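Local coordinates for protein hypothetical methylmalonyl-CoA decarboxylase alpha subunit (Sulfolobus tokodaii, PDB 1X0U) that is of unknown function but belongs to the carboxyl transferase family of the ClpP/crotonase clan and is built as a six-chain assembly, at residues 167-172 and 241-246; 187-192 and 234-239. All blocks are in the same frame, centred on the assembly; numbering follows the deposited sequence.

In the fold
Contact 1 and contact 2 illustrate how the edge of a crotonase-type sheet is built within one chain, by helix packing on a face and by strand pairing. Their centres lie about 6 Å apart. Strand 166-170, which supplies contact 1, is the parallel neighbour of strand 187-191, which supplies contact 2; Met170 N is probably hydrogen-bonded to Ile189 O at 2.8 Å, and Ile189 N to Thr168 O at 2.9 Å. After strand 234-236, outermost in the sheet within this chain, the chain turns into helix 239-252, which runs back over the sheet to reach 167-172. The two contacts also meet where Leu245 CD1 packs 3.3 Å from Ile189 CD1.

Contact 1. Residues 167-172 and 241-246; sequences ITIMAG and EAINLT
Ile169 and Thr246 cross at about a right angle, and the threonine methyl carries most of the meeting. Thr246 CG2 lies 3.4 Å from Ile169 CD1, closer than carbon atoms usually pack, and 3.5 Å from Ile169 CG1, so both carbons of the longer isoleucine branch bear on one methyl. That branch reaches the helix because it leaves beside the backbone N (chi1 -66°) and then runs fully extended. Its shorter branch serves a different partner, with Ile169 CG2 set 3.8 Å from Ala242 CB, one helical turn before Thr246. The hydroxyl of Thr246 is taken up within the helix: OG1 donates to Ile243 O at 2.8 Å, which fixes the side-chain rotation with the methyl turned to the strand. Ile167 CG2 approaches the same methyl, Thr246 CG2, more loosely at 4.4 Å. Ile243 only skirts the contact; its side chain packs on Leu48 and Leu49 of helix 42-49. Helical residues 241-246 thus run almost antiparallel (171°) to strand residues 167-170, 9.6 Å away axis to axis, placing helix 239-252 over strand 166-170, while its Leu245 and Thr246 also rest on Ile189 of the adjacent strand 187-191.

Contact 2. Residues 187-192 and 234-239; sequences FIIMIK and FMVDSE
Ile189 CG1 and Phe234 CG both lie beside their own backbone N, anti to the carbonyl carbon (chi1 -63° and -57°), which brings Ile189 CG1 to 3.5 Å from Phe234 CD1 in an oblique approach. The next ring atom, Phe234 CE1, stands 3.8 Å from Phe187 CD1. Further along this face Ile191 CG1 meets Val236 CG1 at 3.8 Å and Glu239 CG more loosely, and Ile191 lies against the backbone of the turn 237-238, its CG1 3.5 Å from Ser238 O. Beneath the side chains runs a regular parallel ladder: Phe234 N donates to Ile188 O, Met190 N to Phe234 O, Val236 N to Met190 O and Lys192 N to Val236 O, the last at 2.9 Å and almost collinear with its carbonyl. The face bearing Met190 and Met235 is finished differently. Lys192 lays its aliphatic chain across Met235, with CD 3.3 Å from Met235 SD, and bends at its last torsion (chi4 89°) to send NZ towards Asp237. Lys192 NZ and Asp237 OD2 form a salt bridge, although the modelled separation of 2.4 Å is too short to be taken literally, and both residues touch a crystal neighbour. At the turn, Ser238 caps the following helix through Glu241 N, while Glu239 is held by Tyr196, Leu40 N and a salt bridge to Arg45. The chemistry is therefore graded along the strand pair: aromatic and aliphatic packing gives way to charged groups, where the buried carboxylate of Glu239 is satisfied by several partners and the Lys192-Asp237 pair lies nearer the surface.

Contact 1. Residues 167-172 and 241-246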
ATOM      1  N   ILE A 167      -1.105  30.457   2.409  1.00 11.21           N
ATOM      2  CA  ILE A 167      -1.000  31.854   1.987  1.00 11.12           C
ATOM      3  C   ILE A 167      -0.687  32.771   3.175  1.00 11.16           C
ATOM      4  O   ILE A 167      -1.285  32.650   4.233  1.00 10.27           O
ATOM      5  CB  ILE A 167      -2.320  32.324   1.346  1.00 10.60           C
ATOM      6  CG1 ILE A 167      -2.659  31.436   0.150  1.00 11.62           C
ATOM      7  CG2 ILE A 167      -2.200  33.760   0.906  1.00 11.08           C
ATOM      8  CD1 ILE A 167      -4.074  31.628  -0.387  1.00 13.16           C
ATOM      9  N   THR A 168       0.256  33.687   3.000  1.00 13.26           N
ATOM     10  CA  THR A 168       0.589  34.602   4.082  1.00 14.71           C
ATOM     11  C   THR A 168       0.305  36.038   3.662  1.00 16.01           C
ATOM     12  O   THR A 168       0.638  36.438   2.549  1.00 17.27           O
ATOM     13  CB  THR A 168       2.084  34.557   4.461  1.00 15.18           C
ATOM     14  OG1 THR A 168       2.845  35.243   3.464  1.00 23.06           O
ATOM     15  CG2 THR A 168       2.579  33.140   4.570  1.00 10.76           C
ATOM     16  N   ILE A 169      -0.335  36.803   4.536  1.00 15.15           N
ATOM     17  CA  ILE A 169      -0.567  38.215   4.251  1.00 13.46           C
ATOM     18  C   ILE A 169       0.443  38.886   5.155  1.00 12.44           C
ATOM     19  O   ILE A 169       0.341  38.793   6.383  1.00 13.25           O
ATOM     20  CB  ILE A 169      -1.980  38.698   4.654  1.00 12.48           C
ATOM     21  CG1 ILE A 169      -3.042  38.006   3.799  1.00 11.68           C
ATOM     22  CG2 ILE A 169      -2.090  40.215   4.472  1.00 11.48           C
ATOM     23  CD1 ILE A 169      -4.442  38.457   4.140  1.00 10.94           C
ATOM     24  N   MET A 170       1.452  39.502   4.556  1.00 12.03           N
ATOM     25  CA  MET A 170       2.458  40.203   5.333  1.00 13.23           C
ATOM     26  C   MET A 170       1.895  41.602   5.574  1.00 13.26           C
ATOM     27  O   MET A 170       1.951  42.460   4.694  1.00 14.51           O
ATOM     28  CB  MET A 170       3.781  40.281   4.559  1.00 12.98           C
ATOM     29  CG  MET A 170       4.866  41.105   5.257  1.00 14.61           C
ATOM     30  SD  MET A 170       5.028  40.659   6.995  1.00 17.41           S
ATOM     31  CE  MET A 170       5.314  38.841   6.797  1.00 14.30           C
ATOM     32  N   ALA A 171       1.319  41.818   6.752  1.00 12.93           N
ATOM     33  CA  ALA A 171       0.735  43.119   7.072  1.00 12.53           C
ATOM     34  C   ALA A 171       1.404  43.744   8.294  1.00 12.15           C
ATOM     35  O   ALA A 171       0.736  44.344   9.143  1.00 12.00           O
ATOM     36  CB  ALA A 171      -0.778  42.968   7.303  1.00  9.33           C
ATOM     37  N   GLY A 172       2.728  43.612   8.364  1.00 15.76           N
ATOM     38  CA  GLY A 172       3.479  44.153   9.485  1.00 16.79           C
ATOM     39  C   GLY A 172       4.952  44.376   9.184  1.00 17.90           C
ATOM     40  O   GLY A 172       5.366  44.261   8.034  1.00 20.11           O
ATOM     41  N   GLU A 241      -7.561  45.098   0.213  1.00 18.11           N
ATOM     42  CA  GLU A 241      -7.178  44.497  -1.064  1.00 17.42           C
ATOM     43  C   GLU A 241      -6.428  43.181  -0.827  1.00 16.61           C
ATOM     44  O   GLU A 241      -6.617  42.209  -1.552  1.00 18.54           O
ATOM     45  CB  GLU A 241      -6.324  45.474  -1.889  1.00 20.09           C
ATOM     46  CG  GLU A 241      -7.135  46.587  -2.589  1.00 24.64           C
ATOM     47  CD  GLU A 241      -6.277  47.613  -3.347  1.00 28.30           C
ATOM     48  OE1 GLU A 241      -6.864  48.488  -4.019  1.00 30.38           O
ATOM     49  OE2 GLU A 241      -5.029  47.557  -3.276  1.00 30.87           O
ATOM     50  N   ALA A 242      -5.584  43.148   0.195  1.00 14.89           N
ATOM     51  CA  ALA A 242      -4.844  41.936   0.518  1.00 12.86           C
ATOM     52  C   ALA A 242      -5.816  40.794   0.800  1.00 12.87           C
ATOM     53  O   ALA A 242      -5.638  39.692   0.288  1.00 13.16           O
ATOM     54  CB  ALA A 242      -3.950  42.167   1.737  1.00 11.27           C
ATOM     55  N   ILE A 243      -6.855  41.049   1.593  1.00 13.20           N
ATOM     56  CA  ILE A 243      -7.784  39.974   1.898  1.00 15.40           C
ATOM     57  C   ILE A 243      -8.742  39.653   0.745  1.00 14.03           C
ATOM     58  O   ILE A 243      -9.188  38.515   0.622  1.00 13.83           O
ATOM     59  CB  ILE A 243      -8.561  40.218   3.244  1.00 14.57           C
ATOM     60  CG1 ILE A 243     -10.001  40.639   2.993  1.00 17.21           C
ATOM     61  CG2 ILE A 243      -7.828  41.221   4.101  1.00 17.84           C
ATOM     62  CD1 ILE A 243     -10.950  39.461   2.847  1.00 17.54           C
ATOM     63  N   ASN A 244      -9.070  40.628  -0.095  1.00 13.86           N
ATOM     64  CA  ASN A 244      -9.940  40.326  -1.234  1.00 15.15           C
ATOM     65  C   ASN A 244      -9.117  39.464  -2.174  1.00 14.21           C
ATOM     66  O   ASN A 244      -9.630  38.549  -2.799  1.00 14.57           O
ATOM     67  CB  ASN A 244     -10.377  41.583  -1.994  1.00 14.87           C
ATOM     68  CG  ASN A 244     -11.530  42.294  -1.333  1.00 16.88           C
ATOM     69  OD1 ASN A 244     -12.301  41.695  -0.585  1.00 18.55           O
ATOM     70  ND2 ASN A 244     -11.668  43.577  -1.622  1.00 14.38           N
ATOM     71  N   LEU A 245      -7.828  39.771  -2.261  1.00 13.16           N
ATOM     72  CA  LEU A 245      -6.927  39.030  -3.122  1.00 14.81           C
ATOM     73  C   LEU A 245      -6.818  37.593  -2.597  1.00 15.08           C
ATOM     74  O   LEU A 245      -6.900  36.647  -3.378  1.00 15.59           O
ATOM     75  CB  LEU A 245      -5.550  39.706  -3.143  1.00 16.72           C
ATOM     76  CG  LEU A 245      -4.507  39.458  -4.247  1.00 20.47           C
ATOM     77  CD1 LEU A 245      -3.232  38.957  -3.614  1.00 21.80           C
ATOM     78  CD2 LEU A 245      -5.012  38.481  -5.288  1.00 21.94           C
ATOM     79  N   THR A 246      -6.653  37.420  -1.282  1.00 14.21           N
ATOM     80  CA  THR A 246      -6.543  36.068  -0.740  1.00 15.34           C
ATOM     81  C   THR A 246      -7.809  35.273  -1.054  1.00 14.15           C
ATOM     82  O   THR A 246      -7.731  34.087  -1.393  1.00 13.09           O
ATOM     83  CB  THR A 246      -6.314  36.033   0.791  1.00 15.48           C
ATOM     84  OG1 THR A 246      -7.519  36.415   1.459  1.00 24.53           O
ATOM     85  CG2 THR A 246      -5.187  36.960   1.199  1.00  9.63           C
TER

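Contact 2. Residues 187-192 and 234-239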
ATOM      1  N   PHE A 187       2.398  31.384  -1.149  1.00 10.68           N
ATOM      2  CA  PHE A 187       2.251  32.736  -1.679  1.00 12.25           C
ATOM      3  C   PHE A 187       2.348  33.776  -0.579  1.00 12.83           C
ATOM      4  O   PHE A 187       1.790  33.598   0.506  1.00 12.24           O
ATOM      5  CB  PHE A 187       0.880  32.917  -2.356  1.00 11.00           C
ATOM      6  CG  PHE A 187       0.632  31.983  -3.509  1.00  9.52           C
ATOM      7  CD1 PHE A 187       1.129  32.268  -4.778  1.00  9.67           C
ATOM      8  CD2 PHE A 187      -0.074  30.802  -3.316  1.00  9.83           C
ATOM      9  CE1 PHE A 187       0.925  31.387  -5.835  1.00  8.50           C
ATOM     10  CE2 PHE A 187      -0.281  29.917  -4.370  1.00  9.70           C
ATOM     11  CZ  PHE A 187       0.222  30.213  -5.628  1.00  7.52           C
ATOM     12  N   ILE A 188       3.057  34.861  -0.869  1.00 11.89           N
ATOM     13  CA  ILE A 188       3.171  35.953   0.068  1.00 13.01           C
ATOM     14  C   ILE A 188       2.515  37.191  -0.549  1.00 14.39           C
ATOM     15  O   ILE A 188       2.960  37.696  -1.577  1.00 12.60           O
ATOM     16  CB  ILE A 188       4.641  36.293   0.413  1.00 13.69           C
ATOM     17  CG1 ILE A 188       5.279  35.166   1.235  1.00 13.20           C
ATOM     18  CG2 ILE A 188       4.692  37.577   1.229  1.00 12.22           C
ATOM     19  CD1 ILE A 188       6.726  35.455   1.623  1.00  9.26           C
ATOM     20  N   ILE A 189       1.431  37.640   0.074  1.00 15.11           N
ATOM     21  CA  ILE A 189       0.718  38.834  -0.351  1.00 15.73           C
ATOM     22  C   ILE A 189       1.121  39.899   0.668  1.00 17.07           C
ATOM     23  O   ILE A 189       0.895  39.739   1.867  1.00 16.86           O
ATOM     24  CB  ILE A 189      -0.791  38.628  -0.294  1.00 16.48           C
ATOM     25  CG1 ILE A 189      -1.187  37.512  -1.269  1.00 16.53           C
ATOM     26  CG2 ILE A 189      -1.500  39.945  -0.602  1.00 15.03           C
ATOM     27  CD1 ILE A 189      -2.594  36.988  -1.074  1.00 15.71           C
ATOM     28  N   MET A 190       1.729  40.972   0.186  1.00 16.51           N
ATOM     29  CA  MET A 190       2.204  42.031   1.054  1.00 16.18           C
ATOM     30  C   MET A 190       1.662  43.394   0.655  1.00 16.43           C
ATOM     31  O   MET A 190       1.485  43.676  -0.530  1.00 16.86           O
ATOM     32  CB  MET A 190       3.733  42.055   1.016  1.00 15.84           C
ATOM     33  CG  MET A 190       4.372  43.041   1.967  1.00 14.97           C
ATOM     34  SD  MET A 190       6.132  42.740   2.058  1.00 19.67           S
ATOM     35  CE  MET A 190       6.688  44.190   2.927  1.00 13.96           C
ATOM     36  N   ILE A 191       1.403  44.233   1.652  1.00 16.42           N
ATOM     37  CA  ILE A 191       0.895  45.583   1.420  1.00 17.91           C
ATOM     38  C   ILE A 191       2.080  46.542   1.369  1.00 18.29           C
ATOM     39  O   ILE A 191       3.021  46.409   2.146  1.00 17.73           O
ATOM     40  CB  ILE A 191      -0.048  46.041   2.558  1.00 17.82           C
ATOM     41  CG1 ILE A 191      -1.239  45.086   2.678  1.00 19.84           C
ATOM     42  CG2 ILE A 191      -0.550  47.464   2.286  1.00 17.82           C
ATOM     43  CD1 ILE A 191      -0.943  43.814   3.418  1.00 19.35           C
ATOM     44  N   LYS A 192       2.063  47.494   0.444  1.00 20.80           N
ATOM     45  CA  LYS A 192       3.172  48.435   0.395  1.00 23.46           C
ATOM     46  C   LYS A 192       2.827  49.643   1.242  1.00 22.37           C
ATOM     47  O   LYS A 192       1.697  50.112   1.238  1.00 23.63           O
ATOM     48  CB  LYS A 192       3.530  48.850  -1.048  1.00 26.05           C
ATOM     49  CG  LYS A 192       2.387  48.944  -2.049  1.00 29.47           C
ATOM     50  CD  LYS A 192       2.959  48.948  -3.477  1.00 31.58           C
ATOM     51  CE  LYS A 192       1.881  48.838  -4.562  1.00 31.33           C
ATOM     52  NZ  LYS A 192       1.355  50.169  -4.992  1.00 33.52           N
ATOM     53  N   PHE A 234       2.582  38.782  -4.461  1.00 15.53           N
ATOM     54  CA  PHE A 234       1.582  39.787  -4.810  1.00 15.78           C
ATOM     55  C   PHE A 234       1.804  41.017  -3.958  1.00 18.25           C
ATOM     56  O   PHE A 234       1.925  40.914  -2.725  1.00 18.57           O
ATOM     57  CB  PHE A 234       0.159  39.313  -4.532  1.00 14.05           C
ATOM     58  CG  PHE A 234      -0.219  38.056  -5.226  1.00 14.24           C
ATOM     59  CD1 PHE A 234      -0.175  36.836  -4.557  1.00 12.96           C
ATOM     60  CD2 PHE A 234      -0.663  38.086  -6.539  1.00 12.21           C
ATOM     61  CE1 PHE A 234      -0.575  35.662  -5.181  1.00 11.45           C
ATOM     62  CE2 PHE A 234      -1.059  36.920  -7.170  1.00 11.71           C
ATOM     63  CZ  PHE A 234      -1.019  35.705  -6.495  1.00 12.10           C
ATOM     64  N   MET A 235       1.860  42.175  -4.611  1.00 18.64           N
ATOM     65  CA  MET A 235       2.022  43.435  -3.901  1.00 19.43           C
ATOM     66  C   MET A 235       0.721  44.195  -4.052  1.00 18.90           C
ATOM     67  O   MET A 235       0.191  44.309  -5.150  1.00 19.38           O
ATOM     68  CB  MET A 235       3.170  44.254  -4.480  1.00 19.66           C
ATOM     69  CG  MET A 235       3.312  45.610  -3.824  1.00 20.22           C
ATOM     70  SD  MET A 235       4.886  46.377  -4.227  1.00 22.90           S
ATOM     71  CE  MET A 235       4.627  46.764  -5.979  1.00 17.00           C
ATOM     72  N   VAL A 236       0.205  44.714  -2.947  1.00 17.90           N
ATOM     73  CA  VAL A 236      -1.057  45.432  -2.973  1.00 17.42           C
ATOM     74  C   VAL A 236      -0.999  46.752  -2.197  1.00 18.19           C
ATOM     75  O   VAL A 236      -0.087  46.983  -1.406  1.00 17.69           O
ATOM     76  CB  VAL A 236      -2.177  44.530  -2.414  1.00 18.25           C
ATOM     77  CG1 VAL A 236      -1.914  44.211  -0.953  1.00 17.86           C
ATOM     78  CG2 VAL A 236      -3.493  45.191  -2.587  1.00 19.99           C
ATOM     79  N   ASP A 237      -1.987  47.609  -2.426  1.00 19.14           N
ATOM     80  CA  ASP A 237      -2.051  48.920  -1.789  1.00 18.68           C
ATOM     81  C   ASP A 237      -2.680  48.952  -0.409  1.00 19.45           C
ATOM     82  O   ASP A 237      -2.355  49.824   0.399  1.00 19.62           O
ATOM     83  CB  ASP A 237      -2.810  49.886  -2.690  1.00 21.46           C
ATOM     84  CG  ASP A 237      -2.087  50.150  -3.980  1.00 25.26           C
ATOM     85  OD1 ASP A 237      -2.766  50.375  -5.005  1.00 29.45           O
ATOM     86  OD2 ASP A 237      -0.839  50.144  -3.965  1.00 24.78           O
ATOM     87  N   SER A 238      -3.587  48.024  -0.128  1.00 17.77           N
ATOM     88  CA  SER A 238      -4.224  48.035   1.173  1.00 16.49           C
ATOM     89  C   SER A 238      -4.503  46.657   1.749  1.00 16.81           C
ATOM     90  O   SER A 238      -4.346  45.631   1.087  1.00 18.04           O
ATOM     91  CB  SER A 238      -5.531  48.814   1.100  1.00 14.10           C
ATOM     92  OG  SER A 238      -6.520  48.041   0.456  1.00 13.04           O
ATOM     93  N   GLU A 239      -4.926  46.651   3.004  1.00 16.94           N
ATOM     94  CA  GLU A 239      -5.243  45.425   3.694  1.00 16.12           C
ATOM     95  C   GLU A 239      -6.547  44.839   3.182  1.00 16.73           C
ATOM     96  O   GLU A 239      -6.678  43.614   3.073  1.00 15.34           O
ATOM     97  CB  GLU A 239      -5.285  45.694   5.196  1.00 16.19           C
ATOM     98  CG  GLU A 239      -3.887  45.824   5.768  1.00 14.71           C
ATOM     99  CD  GLU A 239      -3.866  46.225   7.221  1.00 16.04           C
ATOM    100  OE1 GLU A 239      -4.852  45.945   7.932  1.00 16.09           O
ATOM    101  OE2 GLU A 239      -2.851  46.807   7.649  1.00 15.05           O
TER